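Long-range contacts in putative flagellar protein FliS (Parabacteroides merdae ATCC 43184, PDB 4YOK), which is of unknown function, pairing a prealbumin-like N-terminal domain with a C-terminal domain of the E-set clan: residues Asp128-Arg133 and Leu188-Asp193; Val134-Ser139 and Gln153-Val158. All blocks are in the same frame, centred on the assembly; numbering follows the deposited sequence.

Contact 1. Residues Asp128-Arg133 and Leu188-Asp193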
loop_
_atom_site.group_PDB
_atom_site.type_symbol
_atom_site.label_atom_id
_atom_site.label_comp_id
_atom_site.label_asym_id
_atom_site.label_seq_id
_atom_site.Cartn_x
_atom_site.Cartn_y
_atom_site.Cartn_z
ATOM N N ASP A 128 9.354 -17.627 -5.524
ATOM C CA ASP A 128 10.245 -17.922 -4.396
ATOM C C ASP A 128 10.035 -16.986 -3.194
ATOM O O ASP A 128 10.836 -17.006 -2.262
ATOM C CB ASP A 128 11.711 -17.879 -4.855
ATOM C CG ASP A 128 12.176 -19.144 -5.540
ATOM O OD1 ASP A 128 11.651 -20.233 -5.202
ATOM O OD2 ASP A 128 13.103 -19.059 -6.377
ATOM N N ALA A 129 8.938 -16.216 -3.184
ATOM C CA ALA A 129 8.660 -15.316 -2.068
ATOM C C ALA A 129 8.142 -16.090 -0.862
ATOM O O ALA A 129 7.424 -17.092 -1.007
ATOM C CB ALA A 129 7.653 -14.250 -2.483
ATOM N N LYS A 130 8.502 -15.602 0.332
ATOM C CA LYS A 130 8.111 -16.188 1.608
ATOM C C LYS A 130 7.475 -15.118 2.477
ATOM O O LYS A 130 7.922 -13.967 2.447
ATOM C CB LYS A 130 9.326 -16.804 2.341
ATOM C CG LYS A 130 10.019 -17.969 1.617
ATOM C CD LYS A 130 9.153 -19.234 1.537
ATOM C CE LYS A 130 9.793 -20.351 0.740
ATOM N NZ LYS A 130 10.798 -21.102 1.538
ATOM N N ILE A 131 6.515 -15.506 3.313
ATOM C CA ILE A 131 5.853 -14.533 4.205
ATOM C C ILE A 131 6.695 -14.332 5.469
ATOM O O ILE A 131 7.062 -15.304 6.117
ATOM C CB ILE A 131 4.400 -14.955 4.575
ATOM C CG1 ILE A 131 3.498 -15.097 3.324
ATOM C CG2 ILE A 131 3.780 -13.989 5.616
ATOM C CD1 ILE A 131 2.222 -15.876 3.548
ATOM N N SER A 132 7.004 -13.069 5.805
ATOM C CA SER A 132 7.750 -12.708 7.021
ATOM C C SER A 132 6.749 -12.571 8.194
ATOM O O SER A 132 6.903 -13.220 9.237
ATOM C CB SER A 132 8.528 -11.409 6.800
ATOM O OG SER A 132 9.115 -10.981 8.020
ATOM N N ARG A 133 5.672 -11.785 7.981
ATOM C CA ARG A 133 4.638 -11.648 8.994
ATOM C C ARG A 133 3.324 -11.199 8.388
ATOM O O ARG A 133 3.296 -10.592 7.316
ATOM C CB ARG A 133 5.049 -10.691 10.145
ATOM C CG ARG A 133 5.321 -9.263 9.754
ATOM C CD ARG A 133 5.635 -8.455 10.996
ATOM N NE ARG A 133 5.885 -7.053 10.676
ATOM C CZ ARG A 133 7.088 -6.486 10.660
ATOM N NH1 ARG A 133 8.169 -7.194 10.965
ATOM N NH2 ARG A 133 7.219 -5.200 10.358
ATOM N N LEU A 188 3.735 -8.915 4.920
ATOM C CA LEU A 188 5.114 -8.526 4.642
ATOM C C LEU A 188 5.897 -9.749 4.161
ATOM O O LEU A 188 5.888 -10.782 4.814
ATOM C CB LEU A 188 5.766 -7.939 5.912
ATOM C CG LEU A 188 7.243 -7.539 5.792
ATOM C CD1 LEU A 188 7.400 -6.259 4.945
ATOM C CD2 LEU A 188 7.860 -7.336 7.184
ATOM N N ALA A 189 6.579 -9.610 3.027
ATOM C CA ALA A 189 7.425 -10.634 2.419
ATOM C C ALA A 189 8.828 -10.580 2.997
ATOM O O ALA A 189 9.323 -9.483 3.290
ATOM C CB ALA A 189 7.485 -10.396 0.918
ATOM N N ASN A 190 9.498 -11.753 3.114
ATOM C CA ASN A 190 10.921 -11.820 3.481
ATOM C C ASN A 190 11.719 -10.946 2.520
ATOM O O ASN A 190 11.521 -11.038 1.295
ATOM C CB ASN A 190 11.441 -13.289 3.365
ATOM C CG ASN A 190 11.193 -14.159 4.562
ATOM O OD1 ASN A 190 10.534 -13.769 5.509
ATOM N ND2 ASN A 190 11.740 -15.367 4.547
ATOM N N GLY A 191 12.584 -10.093 3.054
ATOM C CA GLY A 191 13.431 -9.245 2.215
ATOM C C GLY A 191 12.815 -7.937 1.756
ATOM O O GLY A 191 13.530 -7.101 1.212
ATOM N N ALA A 192 11.510 -7.723 1.974
ATOM C CA ALA A 192 10.866 -6.467 1.552
ATOM C C ALA A 192 10.901 -5.436 2.672
ATOM O O ALA A 192 10.942 -5.800 3.842
ATOM C CB ALA A 192 9.428 -6.723 1.134
ATOM N N ASP A 193 10.823 -4.151 2.306
ATOM C CA ASP A 193 10.835 -3.040 3.267
ATOM C C ASP A 193 9.424 -2.560 3.648
ATOM O O ASP A 193 9.284 -1.690 4.512
ATOM C CB ASP A 193 11.610 -1.858 2.633
ATOM C CG ASP A 193 10.843 -1.052 1.584
ATOM O OD1 ASP A 193 9.952 -1.632 0.896
ATOM O OD2 ASP A 193 11.141 0.133 1.430
HETATM O O HOH W 1 10.451 -13.186 0.008
#
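Arg133 sets CG between its backbone N and carbonyl carbon (chi1 62°) and then runs extended to NE, while Leu188 turns CG opposite its own N (chi1 177°); the two chains cross so that a methyl meets the guanidinium. Leu188 CD2 lies 3.7 Å from Arg133 CZ, over the centre of one guanidinium face. The side chain of Arg133 also makes a weak, long ion pair with Asp154. Replacing Arg133 by an alanine would probably strip Leu188 CD2 of the flat group it packs against and cost Asp154 its weak, long partner. In the backbone, Leu188 O accepts a bond from Ser132 N at 2.7 Å and a weak one from Arg133 N at 3.3 Å, and Leu188 N returns a nearly straight bond to Arg133 O. On the N-terminal side of Ile131, Asn190 N bonds to Lys130 O at 2.8 Å. The flat amide of Asn190 turns back toward segment 128-133, placing ND2 3.6 Å from Lys130 CB and OD1 3.4 Å from Ser132 CB. One water joins Lys130 N to Asn190 O. Residues Ala189 to Ala192 form a type II turn with Gly191 at a positive phi. Ser132 and Arg133 together facing Leu188 make a classic beta bulge in an antiparallel sheet.

Contact 2. Residues Val134-Ser139 and Gln153-Val158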
loop_
_atom_site.group_PDB
_atom_site.type_symbol
_atom_site.label_atom_id
_atom_site.label_comp_id
_atom_site.label_asym_id
_atom_site.label_seq_id
_atom_site.Cartn_x
_atom_site.Cartn_y
_atom_site.Cartn_z
ATOM N N VAL A 134 2.246 -11.539 9.090
ATOM C CA VAL A 134 0.881 -11.131 8.789
ATOM C C VAL A 134 0.433 -10.267 9.979
ATOM O O VAL A 134 0.682 -10.623 11.141
ATOM C CB VAL A 134 -0.024 -12.354 8.527
ATOM C CG1 VAL A 134 -1.462 -11.926 8.315
ATOM C CG2 VAL A 134 0.483 -13.136 7.311
HETATM N N MSE A 135 -0.221 -9.149 9.692
HETATM C CA MSE A 135 -0.620 -8.199 10.737
HETATM C C MSE A 135 -2.111 -7.916 10.700
HETATM O O MSE A 135 -2.680 -7.671 9.630
HETATM C CB MSE A 135 0.155 -6.865 10.591
HETATM C CG MSE A 135 1.665 -7.041 10.669
HETATM SE SE MSE A 135 2.554 -5.393 10.162
HETATM C CE MSE A 135 2.401 -5.688 8.169
ATOM N N LEU A 136 -2.737 -7.970 11.878
ATOM C CA LEU A 136 -4.145 -7.628 12.103
ATOM C C LEU A 136 -4.124 -6.265 12.749
ATOM O O LEU A 136 -3.437 -6.088 13.754
ATOM C CB LEU A 136 -4.839 -8.692 12.971
ATOM C CG LEU A 136 -5.626 -9.767 12.203
ATOM C CD1 LEU A 136 -4.766 -10.517 11.203
ATOM C CD2 LEU A 136 -6.373 -10.691 13.141
ATOM N N LEU A 137 -4.781 -5.273 12.121
ATOM C CA LEU A 137 -4.735 -3.888 12.573
ATOM C C LEU A 137 -6.091 -3.265 12.771
ATOM O O LEU A 137 -7.028 -3.533 12.005
ATOM C CB LEU A 137 -3.977 -3.032 11.519
ATOM C CG LEU A 137 -2.602 -3.529 11.072
ATOM C CD1 LEU A 137 -2.185 -2.900 9.734
ATOM C CD2 LEU A 137 -1.556 -3.291 12.152
ATOM N N LEU A 138 -6.188 -2.382 13.781
ATOM C CA LEU A 138 -7.363 -1.553 14.022
ATOM C C LEU A 138 -6.902 -0.112 14.186
ATOM O O LEU A 138 -5.814 0.133 14.724
ATOM C CB LEU A 138 -8.196 -1.979 15.245
ATOM C CG LEU A 138 -8.882 -3.356 15.173
ATOM C CD1 LEU A 138 -9.337 -3.810 16.566
ATOM C CD2 LEU A 138 -10.081 -3.334 14.213
ATOM N N SER A 139 -7.716 0.831 13.716
ATOM C CA SER A 139 -7.416 2.249 13.854
ATOM C C SER A 139 -8.688 3.018 14.205
ATOM O O SER A 139 -9.773 2.590 13.808
ATOM C CB SER A 139 -6.829 2.782 12.539
ATOM O OG SER A 139 -6.614 4.185 12.628
ATOM N N GLN A 153 -1.572 -6.895 15.977
ATOM C CA GLN A 153 -1.158 -8.237 16.405
ATOM C C GLN A 153 -0.508 -8.919 15.219
ATOM O O GLN A 153 -1.145 -9.042 14.168
ATOM C CB GLN A 153 -2.335 -9.069 16.954
ATOM C CG GLN A 153 -1.904 -10.502 17.406
ATOM C CD GLN A 153 -0.966 -10.475 18.595
ATOM O OE1 GLN A 153 -1.165 -9.728 19.554
ATOM N NE2 GLN A 153 0.128 -11.198 18.506
ATOM N N ASP A 154 0.748 -9.366 15.381
ATOM C CA ASP A 154 1.490 -10.070 14.322
ATOM C C ASP A 154 1.404 -11.569 14.477
ATOM O O ASP A 154 1.304 -12.087 15.592
ATOM C CB ASP A 154 2.966 -9.658 14.324
ATOM C CG ASP A 154 3.228 -8.192 14.007
ATOM O OD1 ASP A 154 2.255 -7.461 13.690
ATOM O OD2 ASP A 154 4.393 -7.780 14.080
ATOM N N PHE A 155 1.451 -12.271 13.335
ATOM C CA PHE A 155 1.450 -13.743 13.201
ATOM C C PHE A 155 2.653 -14.052 12.305
ATOM O O PHE A 155 2.765 -13.482 11.216
ATOM C CB PHE A 155 0.101 -14.247 12.636
ATOM C CG PHE A 155 -1.102 -13.944 13.517
ATOM C CD1 PHE A 155 -1.743 -12.707 13.453
ATOM C CD2 PHE A 155 -1.557 -14.873 14.449
ATOM C CE1 PHE A 155 -2.820 -12.411 14.301
ATOM C CE2 PHE A 155 -2.646 -14.582 15.284
ATOM C CZ PHE A 155 -3.277 -13.356 15.199
ATOM N N SER A 156 3.594 -14.885 12.785
ATOM C CA SER A 156 4.860 -15.102 12.069
ATOM C C SER A 156 4.984 -16.473 11.391
ATOM O O SER A 156 6.030 -16.761 10.802
ATOM C CB SER A 156 6.012 -14.943 13.057
ATOM O OG SER A 156 5.919 -15.984 14.021
ATOM N N ASP A 157 3.956 -17.322 11.475
ATOM C CA ASP A 157 4.087 -18.679 10.906
ATOM C C ASP A 157 3.055 -18.962 9.796
ATOM O O ASP A 157 2.800 -20.123 9.476
ATOM C CB ASP A 157 3.947 -19.713 12.045
ATOM C CG ASP A 157 2.566 -19.702 12.703
ATOM O OD1 ASP A 157 1.815 -18.712 12.502
ATOM O OD2 ASP A 157 2.238 -20.678 13.405
ATOM N N VAL A 158 2.482 -17.908 9.206
ATOM C CA VAL A 158 1.475 -18.025 8.140
ATOM C C VAL A 158 2.143 -18.345 6.807
ATOM O O VAL A 158 3.212 -17.816 6.491
ATOM C CB VAL A 158 0.609 -16.734 8.043
ATOM C CG1 VAL A 158 -0.529 -16.887 7.032
ATOM C CG2 VAL A 158 0.046 -16.343 9.407
#
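The Phe155 ring has Val134 O at its edge, near the ring plane, 3.9 Å from CD1, while both methyls of Leu136 approach CE1, with CD2 coming obliquely at 4.1 Å. This is the pairing of a beta hairpin, strands 131-139 and 151-155, at the border of an antiparallel four-stranded sheet in the C-terminal domain; strand 151-155 is outermost within the chain. Two hydrogen-bonded pairs, Val134 with Phe155 and Leu136 with Gln153, flank the non-hydrogen-bonded pair Met135 with Asp154. Each hydrogen-bonded pair exchanges two backbone bonds, the shortest from Phe155 N to Val134 O at 2.8 Å.

Val134, Leu136 and Phe155 share one face of the sheet. There Val134 and Leu136 also touch Leu165 of strand 161-168, and residues of strand 115-124 pack against them, so this face is turned to the domain interior. Past the strand end, Val158 lies roughly perpendicular across Val134, with CB 3.7 Å from Val134 CG2. Val134 places that methyl beside its backbone N, CG1 being the branch opposite N (chi1 176°).

On the other face, selenomethionine Met135 and Asp154 run alongside each other in the same direction. The carboxylate is salt-bridged through OD1 to Arg152 NE, and the same oxygen sits 3.1 Å from Met135 CG.

From the N terminus, the chain runs through strands 9-18 to 92-97 and then 102-111 and 115-124 before strand 131-139, which both contacts use. Loop 128-130 and the strand's start, 131-133, meet the end of strand 182-189 and the turn after it in contact 1; its middle, 134-136, pairs with strand 151-155 in contact 2, while strand 182-189 continues along its other edge. Contact 2 closes the short hairpin loop of 13 residues, and contact 1 closes later, after a further run through strand 161-168 and helix 173-177, so contact 2 sits within the larger loop. The contacts touch where Ile131 CB meets Val158 O and Arg133 CB meets Phe155 O.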